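Local structure of putative kinase (Chloroflexus aurantiacus, 2RHM) at residues 5-10 with 102-107; 30-35 with 76-81; 69-74 with 96-101. The protein is of unknown function but has the P-loop nucleoside triphosphate hydrolase fold and, as a putative kinase, probably binds a nucleotide and transfers its phosphate. All blocks are in the same frame, centred on the assembly; numbering follows the deposited sequence.

Contact 1 of 3, residues 5-10 with 102-107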
loop_
_atom_site.group_PDB
_atom_site.type_symbol
_atom_site.label_atom_id
_atom_site.label_comp_id
_atom_site.label_asym_id
_atom_site.label_seq_id
_atom_site.Cartn_x
_atom_site.Cartn_y
_atom_site.Cartn_z
ATOM N N PRO B 5 11.350 -13.091 4.416
ATOM C CA PRO B 5 10.081 -12.771 5.064
ATOM C C PRO B 5 8.959 -13.703 4.681
ATOM O O PRO B 5 9.013 -14.331 3.622
ATOM C CB PRO B 5 9.780 -11.369 4.549
ATOM C CG PRO B 5 10.430 -11.310 3.247
ATOM C CD PRO B 5 11.704 -12.077 3.407
ATOM N N ALA B 6 7.947 -13.798 5.537
ATOM C CA ALA B 6 6.777 -14.606 5.234
ATOM C C ALA B 6 5.735 -13.774 4.526
ATOM O O ALA B 6 5.578 -12.581 4.803
ATOM C CB ALA B 6 6.172 -15.203 6.508
ATOM N N LEU B 7 5.020 -14.413 3.600
ATOM C CA LEU B 7 3.884 -13.789 2.943
ATOM C C LEU B 7 2.681 -14.659 3.280
ATOM O O LEU B 7 2.638 -15.822 2.889
ATOM C CB LEU B 7 4.085 -13.703 1.432
ATOM C CG LEU B 7 2.850 -13.262 0.630
ATOM C CD1 LEU B 7 2.315 -11.944 1.152
ATOM C CD2 LEU B 7 3.145 -13.140 -0.868
ATOM N N ILE B 8 1.749 -14.103 4.057
ATOM C CA ILE B 8 0.574 -14.828 4.508
ATOM C C ILE B 8 -0.573 -14.455 3.600
ATOM O O ILE B 8 -0.994 -13.303 3.578
ATOM C CB ILE B 8 0.251 -14.511 5.992
ATOM C CG1 ILE B 8 1.461 -14.892 6.871
ATOM C CG2 ILE B 8 -1.007 -15.239 6.425
ATOM C CD1 ILE B 8 1.510 -14.131 8.152
ATOM N N ILE B 9 -1.045 -15.440 2.838
ATOM C CA ILE B 9 -2.104 -15.243 1.882
ATOM C C ILE B 9 -3.407 -15.749 2.478
ATOM O O ILE B 9 -3.523 -16.919 2.828
ATOM C CB ILE B 9 -1.814 -15.990 0.556
ATOM C CG1 ILE B 9 -0.532 -15.451 -0.096
ATOM C CG2 ILE B 9 -3.009 -15.916 -0.408
ATOM C CD1 ILE B 9 0.700 -16.285 0.226
ATOM N N VAL B 10 -4.361 -14.846 2.620
ATOM C CA VAL B 10 -5.700 -15.210 3.065
ATOM C C VAL B 10 -6.659 -15.085 1.908
ATOM O O VAL B 10 -6.866 -13.996 1.369
ATOM C CB VAL B 10 -6.189 -14.362 4.246
ATOM C CG1 VAL B 10 -7.515 -14.879 4.744
ATOM C CG2 VAL B 10 -5.169 -14.381 5.372
ATOM N N ALA B 102 11.000 -9.986 -4.851
ATOM C CA ALA B 102 10.834 -9.839 -3.419
ATOM C C ALA B 102 10.544 -11.210 -2.827
ATOM O O ALA B 102 9.384 -11.533 -2.565
ATOM C CB ALA B 102 9.674 -8.893 -3.182
ATOM N N PRO B 103 11.595 -12.036 -2.655
ATOM C CA PRO B 103 11.438 -13.389 -2.139
ATOM C C PRO B 103 10.689 -13.480 -0.810
ATOM O O PRO B 103 10.877 -12.663 0.083
ATOM C CB PRO B 103 12.881 -13.898 -2.009
ATOM C CG PRO B 103 13.741 -12.742 -2.197
ATOM C CD PRO B 103 12.997 -11.755 -3.001
ATOM N N PHE B 104 9.837 -14.489 -0.708
ATOM C CA PHE B 104 8.999 -14.697 0.449
ATOM C C PHE B 104 8.781 -16.178 0.610
ATOM O O PHE B 104 8.968 -16.950 -0.327
ATOM C CB PHE B 104 7.635 -14.000 0.296
ATOM C CG PHE B 104 6.845 -14.445 -0.933
ATOM C CD1 PHE B 104 6.081 -15.596 -0.899
ATOM C CD2 PHE B 104 6.846 -13.693 -2.096
ATOM C CE1 PHE B 104 5.395 -16.027 -2.037
ATOM C CE2 PHE B 104 6.160 -14.113 -3.223
ATOM C CZ PHE B 104 5.421 -15.258 -3.192
ATOM N N THR B 105 8.380 -16.546 1.812
ATOM C CA THR B 105 7.962 -17.889 2.150
ATOM C C THR B 105 6.455 -17.853 2.362
ATOM O O THR B 105 5.986 -17.192 3.295
ATOM C CB THR B 105 8.631 -18.344 3.457
ATOM O OG1 THR B 105 10.053 -18.352 3.291
ATOM C CG2 THR B 105 8.186 -19.729 3.810
ATOM N N PRO B 106 5.680 -18.561 1.510
ATOM C CA PRO B 106 4.217 -18.498 1.596
ATOM C C PRO B 106 3.575 -19.346 2.685
ATOM O O PRO B 106 4.020 -20.474 2.960
ATOM C CB PRO B 106 3.771 -19.009 0.228
ATOM C CG PRO B 106 4.810 -20.023 -0.114
ATOM C CD PRO B 106 6.121 -19.469 0.430
ATOM N N ILE B 107 2.537 -18.779 3.297
ATOM C CA ILE B 107 1.676 -19.477 4.241
ATOM C C ILE B 107 0.273 -19.098 3.781
ATOM O O ILE B 107 -0.001 -17.923 3.595
ATOM C CB ILE B 107 1.888 -19.011 5.676
ATOM C CG1 ILE B 107 3.337 -19.287 6.122
ATOM C CG2 ILE B 107 0.886 -19.735 6.608
ATOM C CD1 ILE B 107 3.685 -18.663 7.463
#
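Phe104 has its CG between the backbone N and the carbonyl carbon (chi1 58°), and the first torsion of Leu7 (chi1 171°) carries CG away from the backbone N; together they bring Leu7 CD2 over the middle of the ring. This methyl sits 3.6 Å from the Phe104 ring centroid, only 3° off the normal, a CH-pi contact, while Leu7 CB meets CD1 of Phe104 at 3.6 Å. Beyond them strands 6-10 and 105-107 run parallel, Ala6 beside Thr105 and Ile8 beside Ile107. Four backbone hydrogen bonds join them: Thr105 N to Pro5 O, Leu7 N to Thr105 O, Ile107 N to Leu7 O (3.0 Å) and Ile9 N to Ile107 O (2.8 Å). On the sheet face of Leu7, Ile9 CD1 reaches Pro106 CB at 4.1 Å. With an alanine at Phe104, Leu7 CD2 is likely to lose the ring face it rests on and His99 its edge-to-face partner. The Ala6, Ile8 and Ile107 face is covered by helix 175-187, with helix 18-29 also over Ile8. The four bonds thus satisfy backbone N-H and C=O groups between largely buried apolar side chains, as expected for inner strands of a P-loop fold.

Contact 2 of 3, residues 30-35 with 76-81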
loop_
_atom_site.group_PDB
_atom_site.type_symbol
_atom_site.label_atom_id
_atom_site.label_comp_id
_atom_site.label_asym_id
_atom_site.label_seq_id
_atom_site.Cartn_x
_atom_site.Cartn_y
_atom_site.Cartn_z
ATOM N N ARG B 30 0.872 -8.922 14.696
ATOM C CA ARG B 30 1.399 -7.570 14.550
ATOM C C ARG B 30 2.072 -7.388 13.183
ATOM O O ARG B 30 3.229 -6.977 13.083
ATOM C CB ARG B 30 2.362 -7.232 15.693
ATOM C CG ARG B 30 1.735 -7.382 17.070
ATOM C CD ARG B 30 2.724 -7.080 18.184
ATOM N NE ARG B 30 3.195 -5.706 18.086
ATOM C CZ ARG B 30 2.514 -4.640 18.507
ATOM N NH1 ARG B 30 1.315 -4.768 19.074
ATOM N NH2 ARG B 30 3.035 -3.432 18.353
ATOM N N LEU B 31 1.319 -7.676 12.135
ATOM C CA LEU B 31 1.824 -7.566 10.759
ATOM C C LEU B 31 0.959 -6.635 9.923
ATOM O O LEU B 31 -0.235 -6.438 10.217
ATOM C CB LEU B 31 1.897 -8.950 10.087
ATOM C CG LEU B 31 2.854 -9.986 10.690
ATOM C CD1 LEU B 31 2.691 -11.302 9.961
ATOM C CD2 LEU B 31 4.292 -9.503 10.625
ATOM N N PRO B 32 1.562 -6.032 8.880
ATOM C CA PRO B 32 0.802 -5.202 7.958
ATOM C C PRO B 32 -0.191 -6.050 7.180
ATOM O O PRO B 32 0.066 -7.239 6.903
ATOM C CB PRO B 32 1.865 -4.626 7.005
ATOM C CG PRO B 32 3.167 -4.945 7.613
ATOM C CD PRO B 32 2.979 -6.124 8.495
ATOM N N LEU B 33 -1.331 -5.437 6.883
ATOM C CA LEU B 33 -2.406 -6.099 6.144
ATOM C C LEU B 33 -2.778 -5.305 4.905
ATOM O O LEU B 33 -3.171 -4.145 4.995
ATOM C CB LEU B 33 -3.636 -6.221 7.038
ATOM C CG LEU B 33 -4.919 -6.780 6.427
ATOM C CD1 LEU B 33 -4.656 -8.213 5.925
ATOM C CD2 LEU B 33 -6.032 -6.732 7.463
ATOM N N LEU B 34 -2.662 -5.953 3.751
ATOM C CA LEU B 34 -3.095 -5.378 2.482
ATOM C C LEU B 34 -4.300 -6.143 1.972
ATOM O O LEU B 34 -4.215 -7.337 1.732
ATOM C CB LEU B 34 -1.954 -5.440 1.481
ATOM C CG LEU B 34 -0.593 -4.954 1.970
ATOM C CD1 LEU B 34 0.413 -5.221 0.869
ATOM C CD2 LEU B 34 -0.599 -3.487 2.329
ATOM N N SER B 35 -5.436 -5.472 1.837
ATOM C CA SER B 35 -6.698 -6.094 1.463
ATOM C C SER B 35 -7.210 -5.506 0.153
ATOM O O SER B 35 -7.268 -4.285 0.021
ATOM C CB SER B 35 -7.740 -5.824 2.557
ATOM O OG SER B 35 -9.087 -5.951 2.068
ATOM N N SER B 76 12.021 -5.017 2.237
ATOM C CA SER B 76 12.582 -4.507 3.499
ATOM C C SER B 76 12.808 -5.622 4.538
ATOM O O SER B 76 13.397 -5.390 5.594
ATOM C CB SER B 76 11.658 -3.440 4.102
ATOM O OG SER B 76 10.553 -4.039 4.761
ATOM N N GLY B 77 12.325 -6.824 4.237
ATOM C CA GLY B 77 12.493 -7.994 5.106
ATOM C C GLY B 77 11.359 -8.215 6.082
ATOM O O GLY B 77 11.461 -9.059 6.972
ATOM N N GLN B 78 10.257 -7.489 5.883
ATOM C CA GLN B 78 9.113 -7.547 6.767
ATOM C C GLN B 78 8.095 -8.496 6.170
ATOM O O GLN B 78 7.875 -8.519 4.950
ATOM C CB GLN B 78 8.524 -6.140 6.962
ATOM C CG GLN B 78 7.143 -6.009 7.654
ATOM C CD GLN B 78 7.099 -6.482 9.099
ATOM O OE1 GLN B 78 7.473 -7.613 9.422
ATOM N NE2 GLN B 78 6.613 -5.614 9.978
ATOM N N SER B 79 7.488 -9.290 7.046
ATOM C CA SER B 79 6.425 -10.193 6.667
ATOM C C SER B 79 5.106 -9.415 6.557
ATOM O O SER B 79 4.963 -8.308 7.097
ATOM C CB SER B 79 6.310 -11.326 7.684
ATOM O OG SER B 79 7.531 -12.048 7.795
ATOM N N LEU B 80 4.136 -9.988 5.860
ATOM C CA LEU B 80 2.872 -9.294 5.664
ATOM C C LEU B 80 1.755 -10.244 5.283
ATOM O O LEU B 80 1.985 -11.385 4.901
ATOM C CB LEU B 80 3.041 -8.206 4.602
ATOM C CG LEU B 80 3.158 -8.677 3.156
ATOM C CD1 LEU B 80 1.871 -8.466 2.481
ATOM C CD2 LEU B 80 4.204 -7.906 2.397
ATOM N N ILE B 81 0.540 -9.742 5.423
ATOM C CA ILE B 81 -0.672 -10.473 5.107
ATOM C C ILE B 81 -1.331 -9.799 3.901
ATOM O O ILE B 81 -1.497 -8.560 3.866
ATOM C CB ILE B 81 -1.657 -10.442 6.282
ATOM C CG1 ILE B 81 -1.019 -11.014 7.563
ATOM C CG2 ILE B 81 -2.942 -11.178 5.899
ATOM C CD1 ILE B 81 -1.700 -10.508 8.826
#
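Pro32 turns the CD and CG side of its ring to the Gln78 amide and the Ser79 carbonyl: CD lies 3.3 Å from Ser79 O and 4.0 Å from Gln78 NE2, the ring and the glutamine chain coming from opposite directions. Bent at chi2 (64°), Gln78 brings its amide back so that OE1 meets Leu31 CD2 at 3.9 Å and accepts a weak bond from Ser79 N, while NE2 makes a weak hydrogen bond to Ser76 OG of the second subunit. Ser79 O, bordered by Pro32 CD and Leu31 CD2, is buried with no hydrogen-bond partner. Past this loop the two segments pair in parallel, Leu33 beside Ile81. Ile81 N bonds to Pro32 O, and Leu34 N to Ile81 O at 2.9 Å. The Leu33 and Ile81 side chains cross obliquely, with CD1 of Leu33 3.4 Å from CG2 of Ile81, tighter than usual, and Leu34 CD1 meets Leu80 CD1 at 3.9 Å. Ser79 OG turns to Ala6 N of the next strand. Leu33 N bonds to Thr72 OG1 of the second subunit, against whose Ser76 Pro32 also packs. Strand 33-35 is the outermost strand of this chain's sheet, beside 80-83, with Leu33 and Ile81 under helix 18-29 and Leu34 and Leu80 under helix 52-75.

Contact 3 of 3, residues 69-74 with 96-101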
loop_
_atom_site.group_PDB
_atom_site.type_symbol
_atom_site.label_atom_id
_atom_site.label_comp_id
_atom_site.label_asym_id
_atom_site.label_seq_id
_atom_site.Cartn_x
_atom_site.Cartn_y
_atom_site.Cartn_z
ATOM N N THR B 69 2.649 -2.727 -3.428
ATOM C CA THR B 69 2.915 -2.391 -2.031
ATOM C C THR B 69 3.578 -3.589 -1.345
ATOM O O THR B 69 4.518 -3.442 -0.545
ATOM C CB THR B 69 1.615 -1.962 -1.340
ATOM O OG1 THR B 69 1.128 -0.768 -1.975
ATOM C CG2 THR B 69 1.862 -1.654 0.105
ATOM N N ALA B 70 3.117 -4.778 -1.667
ATOM C CA ALA B 70 3.730 -6.001 -1.101
ATOM C C ALA B 70 5.214 -6.106 -1.389
ATOM O O ALA B 70 5.992 -6.559 -0.550
ATOM C CB ALA B 70 3.039 -7.237 -1.616
ATOM N N ALA B 71 5.611 -5.735 -2.592
ATOM C CA ALA B 71 6.996 -5.898 -2.998
ATOM C C ALA B 71 7.901 -5.033 -2.150
ATOM O O ALA B 71 8.970 -5.466 -1.721
ATOM C CB ALA B 71 7.152 -5.546 -4.452
ATOM N N THR B 72 7.503 -3.790 -1.911
ATOM C CA THR B 72 8.398 -2.922 -1.148
ATOM C C THR B 72 8.480 -3.342 0.330
ATOM O O THR B 72 9.511 -3.180 0.959
ATOM C CB THR B 72 8.071 -1.418 -1.321
ATOM O OG1 THR B 72 9.147 -0.634 -0.778
ATOM C CG2 THR B 72 6.741 -1.043 -0.649
ATOM N N ILE B 73 7.396 -3.891 0.874
ATOM C CA ILE B 73 7.398 -4.384 2.263
ATOM C C ILE B 73 8.278 -5.624 2.377
ATOM O O ILE B 73 9.129 -5.731 3.278
ATOM C CB ILE B 73 5.959 -4.690 2.740
ATOM C CG1 ILE B 73 5.138 -3.400 2.785
ATOM C CG2 ILE B 73 5.960 -5.333 4.108
ATOM C CD1 ILE B 73 3.713 -3.603 3.081
ATOM N N LEU B 74 8.083 -6.558 1.456
ATOM C CA LEU B 74 8.888 -7.784 1.438
ATOM C C LEU B 74 10.371 -7.511 1.213
ATOM O O LEU B 74 11.231 -8.165 1.839
ATOM C CB LEU B 74 8.352 -8.763 0.386
ATOM C CG LEU B 74 6.978 -9.375 0.702
ATOM C CD1 LEU B 74 6.456 -10.169 -0.470
ATOM C CD2 LEU B 74 7.054 -10.276 1.934
ATOM N N GLN B 96 4.377 -15.489 -8.592
ATOM C CA GLN B 96 5.700 -15.845 -9.090
ATOM C C GLN B 96 6.540 -14.628 -9.425
ATOM O O GLN B 96 7.720 -14.566 -9.096
ATOM C CB GLN B 96 5.562 -16.749 -10.306
ATOM C CG GLN B 96 5.200 -18.147 -9.885
ATOM C CD GLN B 96 4.625 -18.990 -11.002
ATOM O OE1 GLN B 96 4.619 -18.590 -12.166
ATOM N NE2 GLN B 96 4.106 -20.152 -10.639
ATOM N N ASN B 97 5.926 -13.668 -10.091
ATOM C CA ASN B 97 6.590 -12.423 -10.450
ATOM C C ASN B 97 6.990 -11.623 -9.218
ATOM O O ASN B 97 8.070 -11.043 -9.181
ATOM C CB ASN B 97 5.704 -11.612 -11.388
ATOM C CG ASN B 97 5.593 -12.247 -12.765
ATOM O OD1 ASN B 97 6.387 -13.110 -13.117
ATOM N ND2 ASN B 97 4.597 -11.830 -13.538
ATOM N N LEU B 98 6.124 -11.605 -8.209
ATOM C CA LEU B 98 6.439 -10.976 -6.938
ATOM C C LEU B 98 7.655 -11.633 -6.299
ATOM O O LEU B 98 8.593 -10.932 -5.888
ATOM C CB LEU B 98 5.248 -11.067 -5.972
ATOM C CG LEU B 98 5.456 -10.434 -4.583
ATOM C CD1 LEU B 98 5.772 -8.931 -4.644
ATOM C CD2 LEU B 98 4.248 -10.651 -3.726
ATOM N N HIS B 99 7.664 -12.975 -6.263
ATOM C CA HIS B 99 8.742 -13.735 -5.635
ATOM C C HIS B 99 10.113 -13.449 -6.266
ATOM O O HIS B 99 11.115 -13.394 -5.558
ATOM C CB HIS B 99 8.450 -15.245 -5.661
ATOM C CG HIS B 99 9.343 -16.040 -4.763
ATOM N ND1 HIS B 99 10.607 -16.458 -5.139
ATOM C CD2 HIS B 99 9.158 -16.502 -3.506
ATOM C CE1 HIS B 99 11.151 -17.148 -4.157
ATOM N NE2 HIS B 99 10.297 -17.185 -3.152
ATOM N N THR B 100 10.146 -13.287 -7.590
ATOM C CA THR B 100 11.360 -12.948 -8.317
ATOM C C THR B 100 11.993 -11.632 -7.853
ATOM O O THR B 100 13.215 -11.524 -7.778
ATOM C CB THR B 100 11.052 -12.871 -9.834
ATOM O OG1 THR B 100 10.626 -14.160 -10.274
ATOM C CG2 THR B 100 12.252 -12.450 -10.627
ATOM N N ILE B 101 11.183 -10.633 -7.520
ATOM C CA ILE B 101 11.733 -9.343 -7.077
ATOM C C ILE B 101 11.745 -9.147 -5.554
ATOM O O ILE B 101 12.432 -8.265 -5.033
ATOM C CB ILE B 101 10.991 -8.158 -7.751
ATOM C CG1 ILE B 101 9.514 -8.095 -7.347
ATOM C CG2 ILE B 101 11.154 -8.253 -9.274
ATOM C CD1 ILE B 101 8.882 -6.759 -7.662
#
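Leu98 reaches across to helix 69-74 and divides its two methyls among three residues. CD1 rests on Ala71, 3.7 Å from its CB, whereas CD2 lies 4.2 Å from Ala70 CB and 4.0 Å from Leu74 CD1. The Leu74 and Leu98 side chains cross at about a right angle, meeting through those methyl ends. Ala71 CB is shared: Ile101 CD1 also touches it, at 3.8 Å. Ile101 has its CG1 between the backbone N and the carbonyl carbon (chi1 64°), which swings the end of a side chain that starts off to one side back to Ala71. In Leu98, by contrast, CB points toward the other helix and CG stands opposite the backbone N (chi1 -180°), which lets the two methyls reach different residues.

The helix axes run 9.9 Å apart at closest approach and at 31° to each other, with Ala71 and Leu98 the nearest pair of CA atoms. Further out, Ala70 also packs on Met82 and Leu34 of the sheet, and Leu74 on Leu80, Pro5 and Phe104. At the last residue of helix 52-75, Gln75 NE2 bonds to Ile101 O, while Thr72 OG1 bonds to Leu33 N of the second subunit. Between segments 69-74 and 96-101 the contact is wholly aliphatic and modest, 165 Å² in all: small alanines admit the larger leucine, and the Gln75 bond supplements this methyl packing at the helix ends.

Overall arrangement
All three contacts gather on the same side of the chain's centre: the centres of contacts 1 and 2 are about 9 Å apart, those of 1 and 3 about 9 Å, and those of 2 and 3 about 12 Å. Contacts 1 and 2 share the parallel sheet ordered 33-35, 80-83, 6-12, 105-112, 162-166. Contact 3 joins helices 52-75 and 88-101, which precede and follow strand 80-83. Along the chain, contact 1 encloses both others, whose segments alternate. In this P-loop-type alpha/beta core, contact 1 lies inside the sheet, untouched by the other protein chain, whereas contacts 2 and 3 border the second subunit, so edge strand 33-35 and helix 52-75 contribute to the dimer interface.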